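Local coordinates for protein transcriptional regulator, LYSR family (Neisseria meningitidis, PDB 4AB5) that probably regulates transcription of methionine biosynthesis genes as a DNA-binding LysR-type factor, of which this chain forms the regulatory domain, at residues 16-21 against 109-114; 81-86 against 159-164; 28-33 against 198-203; 122-127 against 174-179. All coordinates share one frame; numbering follows the deposited sequence.

All four contacts lie in the LysR substrate-binding domain, which has two alpha/beta lobes joined by crossover strands. Contact 3 pairs helices 20-33 and 196-212 in one lobe. Contacts 2 and 4 belong to the other, about 16 Å apart between centres, on neighbouring strands 72-86 and 171-189 of the same sheet; they touch where Ile175 meets the backbone of 81-86. Contact 1 bridges the lobes and shares helix 20-33 with contact 3. Its Thr18 also packs on Trp159 of contact 2. Contacts 3 and 4 are farthest apart, about 34 Å between centres. Along the chain, contact 3 encloses contacts 2 and 4, so chain-distant segments build both lobes.

Contact 1: residues 16-21 against 109-114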
loop_
_atom_site.group_PDB
_atom_site.type_symbol
_atom_site.label_atom_id
_atom_site.label_comp_id
_atom_site.label_asym_id
_atom_site.label_seq_id
_atom_site.Cartn_x
_atom_site.Cartn_y
_atom_site.Cartn_z
ATOM N N CYS B 16 -3.890 8.545 7.366
ATOM C CA CYS B 16 -2.944 9.052 6.372
ATOM C C CYS B 16 -2.125 7.901 5.770
ATOM O O CYS B 16 -1.490 7.144 6.507
ATOM C CB CYS B 16 -2.071 10.142 7.002
ATOM S SG CYS B 16 -0.365 10.258 6.371
ATOM N N HIS B 17 -2.165 7.765 4.428
ATOM C CA HIS B 17 -1.508 6.700 3.658
ATOM C C HIS B 17 0.027 6.727 3.678
ATOM O O HIS B 17 0.635 5.693 3.959
ATOM C CB HIS B 17 -2.036 6.695 2.219
ATOM C CG HIS B 17 -3.462 6.254 2.076
ATOM N ND1 HIS B 17 -3.794 5.106 1.374
ATOM C CD2 HIS B 17 -4.604 6.851 2.496
ATOM C CE1 HIS B 17 -5.113 5.029 1.408
ATOM N NE2 HIS B 17 -5.647 6.056 2.069
ATOM N N THR B 18 0.653 7.888 3.355
ATOM C CA THR B 18 2.120 8.041 3.327
ATOM C C THR B 18 2.765 7.779 4.689
ATOM O O THR B 18 3.889 7.281 4.741
ATOM C CB THR B 18 2.568 9.388 2.719
ATOM O OG1 THR B 18 2.034 10.481 3.470
ATOM C CG2 THR B 18 2.215 9.522 1.254
ATOM N N CYS B 19 2.030 8.094 5.780
ATOM C CA CYS B 19 2.404 7.906 7.191
ATOM C C CYS B 19 2.940 6.503 7.484
ATOM O O CYS B 19 3.948 6.370 8.175
ATOM C CB CYS B 19 1.235 8.256 8.108
ATOM S SG CYS B 19 0.755 10.006 8.067
ATOM N N PHE B 20 2.287 5.469 6.911
ATOM C CA PHE B 20 2.627 4.050 7.052
ATOM C C PHE B 20 4.077 3.718 6.681
ATOM O O PHE B 20 4.670 2.817 7.289
ATOM C CB PHE B 20 1.635 3.184 6.260
ATOM C CG PHE B 20 0.295 2.991 6.930
ATOM C CD1 PHE B 20 -0.687 3.977 6.861
ATOM C CD2 PHE B 20 0.008 1.818 7.622
ATOM C CE1 PHE B 20 -1.932 3.796 7.486
ATOM C CE2 PHE B 20 -1.225 1.644 8.263
ATOM C CZ PHE B 20 -2.191 2.630 8.183
ATOM N N ASP B 21 4.664 4.464 5.729
ATOM C CA ASP B 21 6.054 4.263 5.322
ATOM C C ASP B 21 7.055 4.413 6.459
ATOM O O ASP B 21 8.017 3.646 6.522
ATOM C CB ASP B 21 6.418 5.163 4.130
ATOM C CG ASP B 21 5.854 4.697 2.797
ATOM O OD1 ASP B 21 5.228 3.606 2.759
ATOM O OD2 ASP B 21 6.046 5.416 1.787
ATOM N N ILE B 109 -4.547 12.608 -9.298
ATOM C CA ILE B 109 -4.437 11.265 -8.720
ATOM C C ILE B 109 -4.157 11.384 -7.225
ATOM O O ILE B 109 -3.196 12.039 -6.825
ATOM C CB ILE B 109 -3.465 10.327 -9.490
ATOM C CG1 ILE B 109 -3.717 10.420 -11.014
ATOM C CG2 ILE B 109 -3.603 8.870 -8.994
ATOM C CD1 ILE B 109 -2.578 10.072 -11.850
ATOM N N THR B 110 -5.083 10.858 -6.402
ATOM C CA THR B 110 -5.034 10.930 -4.936
ATOM C C THR B 110 -5.357 9.569 -4.309
ATOM O O THR B 110 -5.737 8.632 -5.015
ATOM C CB THR B 110 -6.088 11.961 -4.409
ATOM O OG1 THR B 110 -7.403 11.399 -4.464
ATOM C CG2 THR B 110 -6.063 13.303 -5.135
ATOM N N TYR B 111 -5.286 9.494 -2.965
ATOM C CA TYR B 111 -5.705 8.324 -2.193
ATOM C C TYR B 111 -7.243 8.359 -2.123
ATOM O O TYR B 111 -7.814 9.449 -2.246
ATOM C CB TYR B 111 -5.061 8.310 -0.798
ATOM C CG TYR B 111 -3.554 8.243 -0.866
ATOM C CD1 TYR B 111 -2.906 7.082 -1.281
ATOM C CD2 TYR B 111 -2.773 9.358 -0.579
ATOM C CE1 TYR B 111 -1.514 7.022 -1.371
ATOM C CE2 TYR B 111 -1.378 9.312 -0.673
ATOM C CZ TYR B 111 -0.755 8.140 -1.069
ATOM O OH TYR B 111 0.615 8.084 -1.164
ATOM N N PRO B 112 -7.947 7.198 -2.017
ATOM C CA PRO B 112 -9.425 7.222 -2.045
ATOM C C PRO B 112 -9.989 7.644 -0.698
ATOM O O PRO B 112 -10.450 6.828 0.112
ATOM C CB PRO B 112 -9.801 5.779 -2.440
ATOM C CG PRO B 112 -8.491 5.087 -2.732
ATOM C CD PRO B 112 -7.466 5.811 -1.924
ATOM N N VAL B 113 -9.939 8.951 -0.470
ATOM C CA VAL B 113 -10.293 9.573 0.791
ATOM C C VAL B 113 -10.967 10.949 0.526
ATOM O O VAL B 113 -10.780 11.495 -0.569
ATOM C CB VAL B 113 -8.968 9.626 1.612
ATOM C CG1 VAL B 113 -8.330 11.008 1.644
ATOM C CG2 VAL B 113 -9.138 9.037 2.999
ATOM N N PRO B 114 -11.798 11.512 1.444
ATOM C CA PRO B 114 -12.400 12.827 1.153
ATOM C C PRO B 114 -11.360 13.945 1.167
ATOM O O PRO B 114 -10.316 13.817 1.806
ATOM C CB PRO B 114 -13.462 13.007 2.249
ATOM C CG PRO B 114 -13.448 11.772 3.064
ATOM C CD PRO B 114 -12.173 11.047 2.794
#
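His17 and Tyr111 lie face on face in an offset stack, their ring centroids 4.4 Å apart and their planes only 14° from parallel. The two side chains run past each other in opposite directions, so each beta carbon sits over the other ring: His17 CB is 3.5 Å from the centroid of the Tyr111 ring, and Tyr111 CB is 3.7 Å from that of His17, both as CH-pi contacts close to the ring normal. The shift brings the imidazole over the inner end of the phenol, with His17 ND1 3.4 Å from Tyr111 CD1. In both residues CG stands beside the backbone N and anti to the carbonyl carbon (chi1 -69° in His17 and -61° in Tyr111), which sends the two rings toward one another. The stack joins the segment between strand 8-13 and helix 20-33, in one lobe of the type 2 periplasmic-binding-protein fold, to the end of strand 108-110 in the other. It thus probably lies across the interlobe cleft, where LysR relatives commonly bind effectors. A disulfide, Cys16 SG to Cys19 SG at 2.0 Å, clasps the backbone around His17 and Thr18. The Thr18 side chain crosses that of Tyr111 at about a right angle, its CG2 4.0 Å from Tyr111 CZ. The hydroxyl of Tyr111 is hydrogen-bonded to Thr140, and His17 ND1 bonds weakly to the carbonyl of Glu138. Tyr111 O takes a hydrogen bond from Thr110 OG1, the donor above the carbonyl plane, and a weak one from Val113 N in the inverse gamma turn centred on Pro112.

Contact 2: residues 81-86 against 159-164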
loop_
_atom_site.group_PDB
_atom_site.type_symbol
_atom_site.label_atom_id
_atom_site.label_comp_id
_atom_site.label_asym_id
_atom_site.label_seq_id
_atom_site.Cartn_x
_atom_site.Cartn_y
_atom_site.Cartn_z
ATOM N N GLU B 81 7.599 19.307 2.697
ATOM C CA GLU B 81 6.991 19.882 1.505
ATOM C C GLU B 81 6.240 18.876 0.653
ATOM O O GLU B 81 6.714 17.757 0.420
ATOM C CB GLU B 81 7.977 20.739 0.668
ATOM C CG GLU B 81 9.208 20.029 0.111
ATOM C CD GLU B 81 10.421 19.888 1.020
ATOM O OE1 GLU B 81 10.331 19.153 2.030
ATOM O OE2 GLU B 81 11.493 20.426 0.656
HETATM N N MSE B 82 5.036 19.282 0.232
HETATM C CA MSE B 82 4.154 18.548 -0.664
HETATM C C MSE B 82 4.547 19.017 -2.055
HETATM O O MSE B 82 4.455 20.211 -2.365
HETATM C CB MSE B 82 2.673 18.862 -0.391
HETATM C CG MSE B 82 2.162 18.296 0.921
HETATM SE SE MSE B 82 2.030 16.350 0.935
HETATM C CE MSE B 82 0.604 16.122 -0.425
ATOM N N VAL B 83 5.058 18.093 -2.865
ATOM C CA VAL B 83 5.508 18.427 -4.214
ATOM C C VAL B 83 4.533 17.896 -5.240
ATOM O O VAL B 83 3.905 16.854 -5.020
ATOM C CB VAL B 83 6.980 18.012 -4.511
ATOM C CG1 VAL B 83 7.961 18.753 -3.604
ATOM C CG2 VAL B 83 7.184 16.497 -4.420
ATOM N N GLY B 84 4.399 18.635 -6.337
ATOM C CA GLY B 84 3.567 18.244 -7.460
ATOM C C GLY B 84 4.384 17.346 -8.364
ATOM O O GLY B 84 5.564 17.615 -8.599
ATOM N N ILE B 85 3.791 16.237 -8.824
ATOM C CA ILE B 85 4.463 15.309 -9.733
ATOM C C ILE B 85 3.725 15.165 -11.040
ATOM O O ILE B 85 2.494 15.081 -11.055
ATOM C CB ILE B 85 4.843 13.935 -9.103
ATOM C CG1 ILE B 85 3.609 13.152 -8.569
ATOM C CG2 ILE B 85 5.921 14.109 -8.033
ATOM C CD1 ILE B 85 3.773 11.617 -8.491
ATOM N N CYS B 86 4.481 15.169 -12.136
ATOM C CA CYS B 86 3.989 14.967 -13.502
ATOM C C CYS B 86 5.028 14.144 -14.275
ATOM O O CYS B 86 6.148 13.975 -13.798
ATOM C CB CYS B 86 3.667 16.291 -14.195
ATOM S SG CYS B 86 5.117 17.279 -14.643
ATOM N N TRP B 159 9.879 13.432 0.307
ATOM C CA TRP B 159 10.566 12.205 0.711
ATOM C C TRP B 159 10.046 10.925 0.017
ATOM O O TRP B 159 10.850 10.047 -0.294
ATOM C CB TRP B 159 10.644 12.057 2.244
ATOM C CG TRP B 159 9.316 12.019 2.934
ATOM C CD1 TRP B 159 8.674 13.065 3.525
ATOM C CD2 TRP B 159 8.476 10.869 3.124
ATOM N NE1 TRP B 159 7.483 12.642 4.067
ATOM C CE2 TRP B 159 7.325 11.303 3.814
ATOM C CE3 TRP B 159 8.578 9.510 2.764
ATOM C CZ2 TRP B 159 6.290 10.429 4.167
ATOM C CZ3 TRP B 159 7.547 8.651 3.101
ATOM C CH2 TRP B 159 6.421 9.110 3.797
ATOM N N THR B 160 8.720 10.838 -0.237
ATOM C CA THR B 160 8.067 9.701 -0.914
ATOM C C THR B 160 8.458 9.667 -2.409
ATOM O O THR B 160 8.702 8.594 -2.962
ATOM C CB THR B 160 6.522 9.829 -0.826
ATOM O OG1 THR B 160 6.123 10.356 0.434
ATOM C CG2 THR B 160 5.812 8.512 -1.081
ATOM N N VAL B 161 8.446 10.851 -3.047
ATOM C CA VAL B 161 8.716 11.102 -4.457
ATOM C C VAL B 161 10.177 10.817 -4.845
ATOM O O VAL B 161 10.422 10.286 -5.933
ATOM C CB VAL B 161 8.247 12.551 -4.803
ATOM C CG1 VAL B 161 8.828 13.066 -6.117
ATOM C CG2 VAL B 161 6.729 12.634 -4.823
HETATM N N MSE B 162 11.134 11.190 -3.969
HETATM C CA MSE B 162 12.581 11.052 -4.173
HETATM C C MSE B 162 13.110 9.745 -4.832
HETATM O O MSE B 162 13.804 9.892 -5.838
HETATM C CB MSE B 162 13.380 11.496 -2.941
HETATM C CG MSE B 162 14.747 12.074 -3.274
HETATM SE SE MSE B 162 16.144 11.377 -2.073
HETATM C CE MSE B 162 15.949 9.393 -2.405
ATOM N N PRO B 163 12.779 8.489 -4.393
ATOM C CA PRO B 163 13.296 7.304 -5.126
ATOM C C PRO B 163 12.848 7.189 -6.589
ATOM O O PRO B 163 13.567 6.622 -7.406
ATOM C CB PRO B 163 12.752 6.114 -4.321
ATOM C CG PRO B 163 12.404 6.660 -2.996
ATOM C CD PRO B 163 11.989 8.078 -3.211
ATOM N N TYR B 164 11.670 7.730 -6.917
ATOM C CA TYR B 164 11.090 7.676 -8.262
ATOM C C TYR B 164 11.650 8.696 -9.257
ATOM O O TYR B 164 11.534 8.492 -10.467
ATOM C CB TYR B 164 9.555 7.696 -8.184
ATOM C CG TYR B 164 9.026 6.651 -7.224
ATOM C CD1 TYR B 164 9.000 5.304 -7.575
ATOM C CD2 TYR B 164 8.600 7.000 -5.950
ATOM C CE1 TYR B 164 8.513 4.339 -6.700
ATOM C CE2 TYR B 164 8.114 6.044 -5.063
ATOM C CZ TYR B 164 8.075 4.713 -5.443
ATOM O OH TYR B 164 7.613 3.758 -4.575
HETATM O O HOH W 1 10.362 15.833 2.359
#
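Val161 presses its two methyl groups against Val83 and Ile85, two residues on the same face of strand 81-86. The tight part of the contact lies at Ile85, whose CG2 nestles against both branches of the valine, 3.6 Å from Val161 CG1 and 3.6 Å from Val161 CG2. That double contact follows from the valine torsion: with chi1 at 164°, CG1 is anti to the backbone N and CG2 anti to the carbonyl carbon, and the fork opens onto the strand. Val83 is a little farther off. Its CG2 reaches Val161 CG2 at 3.9 Å and Val161 CB at 4.1 Å, the two side chains meeting at a slant. Leu156 of the adjacent strand and Val147 of helix 140-148 close in round Ile85, so Ile85 is buried among apolar side chains.

Toward Glu81 the character changes. Here side chains of the two segments do not meet, and a water links them instead, 3.3 Å from Glu81 OE1, to which it donates, and 3.2 Å from Trp159 N, whose proton it accepts. Both bonds are weak, so this side is held loosely. The Trp159 ring meets Tyr80 edge-to-face and also packs with Trp22. Helix 158-166 follows strand 154-157, the antiparallel neighbour of 72-86, and lies back across the sheet, the layered helix-on-sheet construction of a lobe of the periplasmic-binding-protein fold.

Contact 3: residues 28-33 against 198-203; sequences GEFRPM and LNNFCQ
Asn199 O accepts a hydrogen bond from Gln203 N at 3.2 Å and a weak one from Cys202 N, within the helical turn that carries Phe201 against Phe30. The contact joins helix 20-33 to helix 196-212, the first and last helices of the chain, which lie side by side over one face of strand 8-13 in one alpha/beta lobe of the LysR regulatory domain. Between them the aromatic pair is edge-to-face: Phe201 directs its edge at the face of Phe30, with the ring planes at 82° and the centroids 5.3 Å apart. Both rings leave their helices with CG opposite the backbone N (chi1 175° for Phe30 and -172° for Phe201), and the two side chains cross nearly at right angles. Their backbones come close as well, Phe30 CA lying 6.5 Å from Phe201 CA.

Leu10 of strand 8-13 packs on both phenylalanines, and Trp34 stacks on the Phe30 ring, so the pair is sunk in apolar surroundings. The partly exposed Asn200 also approaches the Phe30 ring. At the surface, Glu29 adds a salt bridge to Arg208, a second link between the same two helices. Arg31 looks elsewhere: its guanidinium is hydrogen-bonded to Gln145 of the second subunit, so helix 20-33 serves the lobe with one face and the dimer with another. Within the aromatic contact, the carbon at the centre is Phe201 CD1, which lies 3.7 Å from Phe30 CD2 and 3.8 Å from both Phe30 CG and Phe30 CB.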
loop_
_atom_site.group_PDB
_atom_site.type_symbol
_atom_site.label_atom_id
_atom_site.label_comp_id
_atom_site.label_asym_id
_atom_site.label_seq_id
_atom_site.Cartn_x
_atom_site.Cartn_y
_atom_site.Cartn_z
ATOM N N GLY B 28 8.076 -1.386 14.613
ATOM C CA GLY B 28 9.049 -2.474 14.587
ATOM C C GLY B 28 10.244 -2.274 15.498
ATOM O O GLY B 28 10.874 -3.253 15.906
ATOM N N GLU B 29 10.578 -0.998 15.798
ATOM C CA GLU B 29 11.677 -0.588 16.686
ATOM C C GLU B 29 11.167 -0.520 18.129
ATOM O O GLU B 29 11.849 -0.976 19.045
ATOM C CB GLU B 29 12.265 0.766 16.223
ATOM C CG GLU B 29 13.559 1.165 16.916
ATOM C CD GLU B 29 14.219 2.415 16.365
ATOM O OE1 GLU B 29 15.008 2.296 15.399
ATOM O OE2 GLU B 29 13.943 3.518 16.886
ATOM N N PHE B 30 9.964 0.040 18.317
ATOM C CA PHE B 30 9.283 0.171 19.609
ATOM C C PHE B 30 9.001 -1.207 20.253
ATOM O O PHE B 30 9.246 -1.379 21.444
ATOM C CB PHE B 30 7.969 0.961 19.425
ATOM C CG PHE B 30 7.094 1.087 20.652
ATOM C CD1 PHE B 30 6.119 0.133 20.932
ATOM C CD2 PHE B 30 7.210 2.182 21.496
ATOM C CE1 PHE B 30 5.316 0.240 22.069
ATOM C CE2 PHE B 30 6.387 2.304 22.617
ATOM C CZ PHE B 30 5.460 1.323 22.907
ATOM N N ARG B 31 8.445 -2.158 19.471
ATOM C CA ARG B 31 8.060 -3.489 19.942
ATOM C C ARG B 31 9.081 -4.208 20.834
ATOM O O ARG B 31 8.717 -4.454 21.982
ATOM C CB ARG B 31 7.541 -4.357 18.800
ATOM C CG ARG B 31 6.915 -5.691 19.216
ATOM C CD ARG B 31 6.025 -6.241 18.108
ATOM N NE ARG B 31 6.675 -6.100 16.807
ATOM C CZ ARG B 31 6.190 -5.416 15.780
ATOM N NH1 ARG B 31 4.984 -4.868 15.849
ATOM N NH2 ARG B 31 6.881 -5.324 14.656
ATOM N N PRO B 32 10.351 -4.500 20.407
ATOM C CA PRO B 32 11.290 -5.162 21.331
ATOM C C PRO B 32 11.645 -4.345 22.577
ATOM O O PRO B 32 12.012 -4.935 23.600
ATOM C CB PRO B 32 12.523 -5.409 20.461
ATOM C CG PRO B 32 12.422 -4.418 19.356
ATOM C CD PRO B 32 10.976 -4.298 19.078
HETATM N N MSE B 33 11.568 -2.999 22.480
HETATM C CA MSE B 33 11.865 -2.045 23.552
HETATM C C MSE B 33 10.788 -2.054 24.654
HETATM O O MSE B 33 11.089 -1.819 25.831
HETATM C CB MSE B 33 11.964 -0.641 22.956
HETATM C CG MSE B 33 13.315 -0.031 23.061
HETATM SE SE MSE B 33 13.600 1.112 21.567
HETATM C CE MSE B 33 15.530 0.818 21.421
ATOM N N LEU B 198 4.295 6.103 25.353
ATOM C CA LEU B 198 3.603 6.980 24.407
ATOM C C LEU B 198 4.564 8.060 23.956
ATOM O O LEU B 198 4.726 8.269 22.759
ATOM C CB LEU B 198 2.347 7.618 25.035
ATOM C CG LEU B 198 1.166 6.695 25.335
ATOM C CD1 LEU B 198 0.031 7.475 25.937
ATOM C CD2 LEU B 198 0.671 5.984 24.075
ATOM N N ASN B 199 5.256 8.685 24.916
ATOM C CA ASN B 199 6.261 9.707 24.683
ATOM C C ASN B 199 7.453 9.136 23.931
ATOM O O ASN B 199 7.953 9.786 23.014
ATOM C CB ASN B 199 6.691 10.346 26.004
ATOM C CG ASN B 199 6.608 11.836 26.005
ATOM O OD1 ASN B 199 7.624 12.529 26.078
ATOM N ND2 ASN B 199 5.426 12.384 25.764
ATOM N N ASN B 200 7.879 7.899 24.294
ATOM C CA ASN B 200 8.997 7.233 23.646
ATOM C C ASN B 200 8.659 6.808 22.211
ATOM O O ASN B 200 9.549 6.813 21.359
ATOM C CB ASN B 200 9.547 6.101 24.507
ATOM C CG ASN B 200 10.774 5.456 23.943
ATOM O OD1 ASN B 200 11.831 6.070 23.746
ATOM N ND2 ASN B 200 10.617 4.211 23.594
ATOM N N PHE B 201 7.376 6.493 21.922
ATOM C CA PHE B 201 6.969 6.148 20.556
ATOM C C PHE B 201 7.115 7.364 19.632
ATOM O O PHE B 201 7.526 7.215 18.483
ATOM C CB PHE B 201 5.538 5.588 20.495
ATOM C CG PHE B 201 5.154 5.056 19.134
ATOM C CD1 PHE B 201 5.848 3.996 18.563
ATOM C CD2 PHE B 201 4.088 5.607 18.430
ATOM C CE1 PHE B 201 5.487 3.503 17.304
ATOM C CE2 PHE B 201 3.721 5.110 17.170
ATOM C CZ PHE B 201 4.432 4.070 16.608
ATOM N N CYS B 202 6.820 8.566 20.157
ATOM C CA CYS B 202 6.940 9.824 19.417
ATOM C C CYS B 202 8.386 10.195 19.167
ATOM O O CYS B 202 8.706 10.672 18.071
ATOM C CB CYS B 202 6.191 10.941 20.117
ATOM S SG CYS B 202 4.437 10.593 20.361
ATOM N N GLN B 203 9.274 9.941 20.150
ATOM C CA GLN B 203 10.699 10.207 19.955
ATOM C C GLN B 203 11.345 9.229 18.969
ATOM O O GLN B 203 12.261 9.629 18.258
ATOM C CB GLN B 203 11.490 10.423 21.259
ATOM C CG GLN B 203 11.650 9.220 22.170
ATOM C CD GLN B 203 12.317 9.588 23.476
ATOM O OE1 GLN B 203 13.462 10.058 23.510
ATOM N NE2 GLN B 203 11.620 9.371 24.585
#

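Contact 4: residues 122-127 against 174-179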
loop_
_atom_site.group_PDB
_atom_site.type_symbol
_atom_site.label_atom_id
_atom_site.label_comp_id
_atom_site.label_asym_id
_atom_site.label_seq_id
_atom_site.Cartn_x
_atom_site.Cartn_y
_atom_site.Cartn_z
ATOM N N LYS B 122 -7.715 20.807 0.200
ATOM C CA LYS B 122 -8.118 21.567 1.386
ATOM C C LYS B 122 -7.494 22.976 1.498
ATOM O O LYS B 122 -8.226 23.951 1.711
ATOM C CB LYS B 122 -7.882 20.732 2.669
ATOM C CG LYS B 122 -8.103 21.474 3.989
ATOM C CD LYS B 122 -8.295 20.536 5.174
ATOM C CE LYS B 122 -7.006 20.189 5.871
ATOM N NZ LYS B 122 -7.236 19.371 7.096
ATOM N N LYS B 123 -6.157 23.068 1.388
ATOM C CA LYS B 123 -5.408 24.314 1.563
ATOM C C LYS B 123 -5.276 25.194 0.327
ATOM O O LYS B 123 -4.885 26.353 0.469
ATOM C CB LYS B 123 -3.994 24.013 2.104
ATOM C CG LYS B 123 -3.952 23.416 3.508
ATOM C CD LYS B 123 -2.622 22.737 3.766
ATOM C CE LYS B 123 -2.213 22.859 5.213
ATOM N NZ LYS B 123 -1.067 21.975 5.539
ATOM N N ILE B 124 -5.517 24.651 -0.880
ATOM C CA ILE B 124 -5.266 25.389 -2.125
ATOM C C ILE B 124 -6.432 25.441 -3.124
ATOM O O ILE B 124 -6.789 26.524 -3.589
ATOM C CB ILE B 124 -3.941 24.855 -2.785
ATOM C CG1 ILE B 124 -2.766 24.725 -1.748
ATOM C CG2 ILE B 124 -3.556 25.600 -4.084
ATOM C CD1 ILE B 124 -1.383 25.378 -2.056
ATOM N N LEU B 125 -6.969 24.275 -3.488
ATOM C CA LEU B 125 -8.000 24.078 -4.507
ATOM C C LEU B 125 -9.406 24.484 -4.050
ATOM O O LEU B 125 -9.987 25.386 -4.657
ATOM C CB LEU B 125 -7.964 22.604 -4.980
ATOM C CG LEU B 125 -7.011 22.172 -6.119
ATOM C CD1 LEU B 125 -5.688 22.923 -6.127
ATOM C CD2 LEU B 125 -6.756 20.696 -6.063
ATOM N N ILE B 126 -9.954 23.821 -2.996
ATOM C CA ILE B 126 -11.288 24.097 -2.436
ATOM C C ILE B 126 -11.485 25.610 -2.180
ATOM O O ILE B 126 -12.462 26.140 -2.722
ATOM C CB ILE B 126 -11.651 23.206 -1.206
ATOM C CG1 ILE B 126 -11.700 21.702 -1.562
ATOM C CG2 ILE B 126 -12.938 23.672 -0.486
ATOM C CD1 ILE B 126 -11.502 20.886 -0.405
ATOM N N PRO B 127 -10.558 26.343 -1.481
ATOM C CA PRO B 127 -10.772 27.790 -1.274
ATOM C C PRO B 127 -10.815 28.638 -2.535
ATOM O O PRO B 127 -11.391 29.726 -2.505
ATOM C CB PRO B 127 -9.616 28.206 -0.356
ATOM C CG PRO B 127 -8.615 27.157 -0.466
ATOM C CD PRO B 127 -9.346 25.891 -0.759
ATOM N N GLN B 174 7.212 22.712 -7.522
ATOM C CA GLN B 174 6.695 23.444 -6.378
ATOM C C GLN B 174 5.214 23.772 -6.571
ATOM O O GLN B 174 4.828 24.276 -7.624
ATOM C CB GLN B 174 7.522 24.712 -6.162
ATOM C CG GLN B 174 7.103 25.508 -4.946
ATOM C CD GLN B 174 8.108 26.559 -4.604
ATOM O OE1 GLN B 174 8.292 27.549 -5.309
ATOM N NE2 GLN B 174 8.758 26.366 -3.485
ATOM N N ILE B 175 4.391 23.472 -5.558
ATOM C CA ILE B 175 2.961 23.773 -5.578
ATOM C C ILE B 175 2.805 25.132 -4.905
ATOM O O ILE B 175 2.976 25.217 -3.686
ATOM C CB ILE B 175 2.106 22.683 -4.865
ATOM C CG1 ILE B 175 2.146 21.352 -5.625
ATOM C CG2 ILE B 175 0.650 23.167 -4.652
ATOM C CD1 ILE B 175 1.655 20.161 -4.816
ATOM N N THR B 176 2.492 26.193 -5.694
ATOM C CA THR B 176 2.273 27.559 -5.186
ATOM C C THR B 176 3.591 28.321 -4.918
ATOM O O THR B 176 4.619 27.696 -4.633
ATOM C CB THR B 176 1.189 27.529 -4.060
ATOM O OG1 THR B 176 -0.090 27.799 -4.624
ATOM C CG2 THR B 176 1.497 28.408 -2.853
ATOM N N ALA B 177 3.566 29.659 -5.066
ATOM C CA ALA B 177 4.724 30.531 -4.834
ATOM C C ALA B 177 5.272 30.392 -3.393
ATOM O O ALA B 177 6.491 30.420 -3.188
ATOM C CB ALA B 177 4.354 31.976 -5.124
ATOM N N ASP B 178 4.360 30.204 -2.413
ATOM C CA ASP B 178 4.660 30.001 -0.994
ATOM C C ASP B 178 5.017 28.538 -0.680
ATOM O O ASP B 178 5.559 28.253 0.387
ATOM C CB ASP B 178 3.450 30.428 -0.142
ATOM C CG ASP B 178 3.063 31.899 -0.232
ATOM O OD1 ASP B 178 3.847 32.691 -0.810
ATOM O OD2 ASP B 178 1.987 32.262 0.297
ATOM N N GLY B 179 4.698 27.631 -1.604
ATOM C CA GLY B 179 4.907 26.199 -1.440
ATOM C C GLY B 179 3.774 25.560 -0.655
ATOM O O GLY B 179 2.872 26.261 -0.178
#
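Ile124, in the wider pi-type turn of helix 119-125, reaches across to Thr176 and Ile175 where strand 171-189 is interrupted by a turn. CB only sets the direction, pointing the branched side chain at the strand. From it CG2 comes within 4.1 Å of Thr176 OG1. The other branch does more: CG1 lies beside the backbone N (chi1 -47°) and carries CD1 outward to the nearer contacts. There CD1 meets Thr176 tip to tip, 3.8 Å from Thr176 OG1 and 3.9 Å from Thr176 CB, and also touches Ile175 CG2 at 4.0 Å. Leu180 and Ala100 pack on Ile124 too.

Thr176 has a positive phi and begins the turn, which is closed by a bond from Gly179 N to Thr176 O at 3.0 Å. The contact sets the helix against the end of a strand segment and the turn that follows it, in the second lobe; Lys123 NZ is hydrogen-bonded to the carbonyl of Gln181 and salt-bridged to Asp119. Because isoleucine methyls meet the OG1 and CB of a threonine, the attraction is largely dispersive; a methyl offers the Thr176 hydroxyl no hydrogen-bond partner, so Ile124 probably does little to set its rotation.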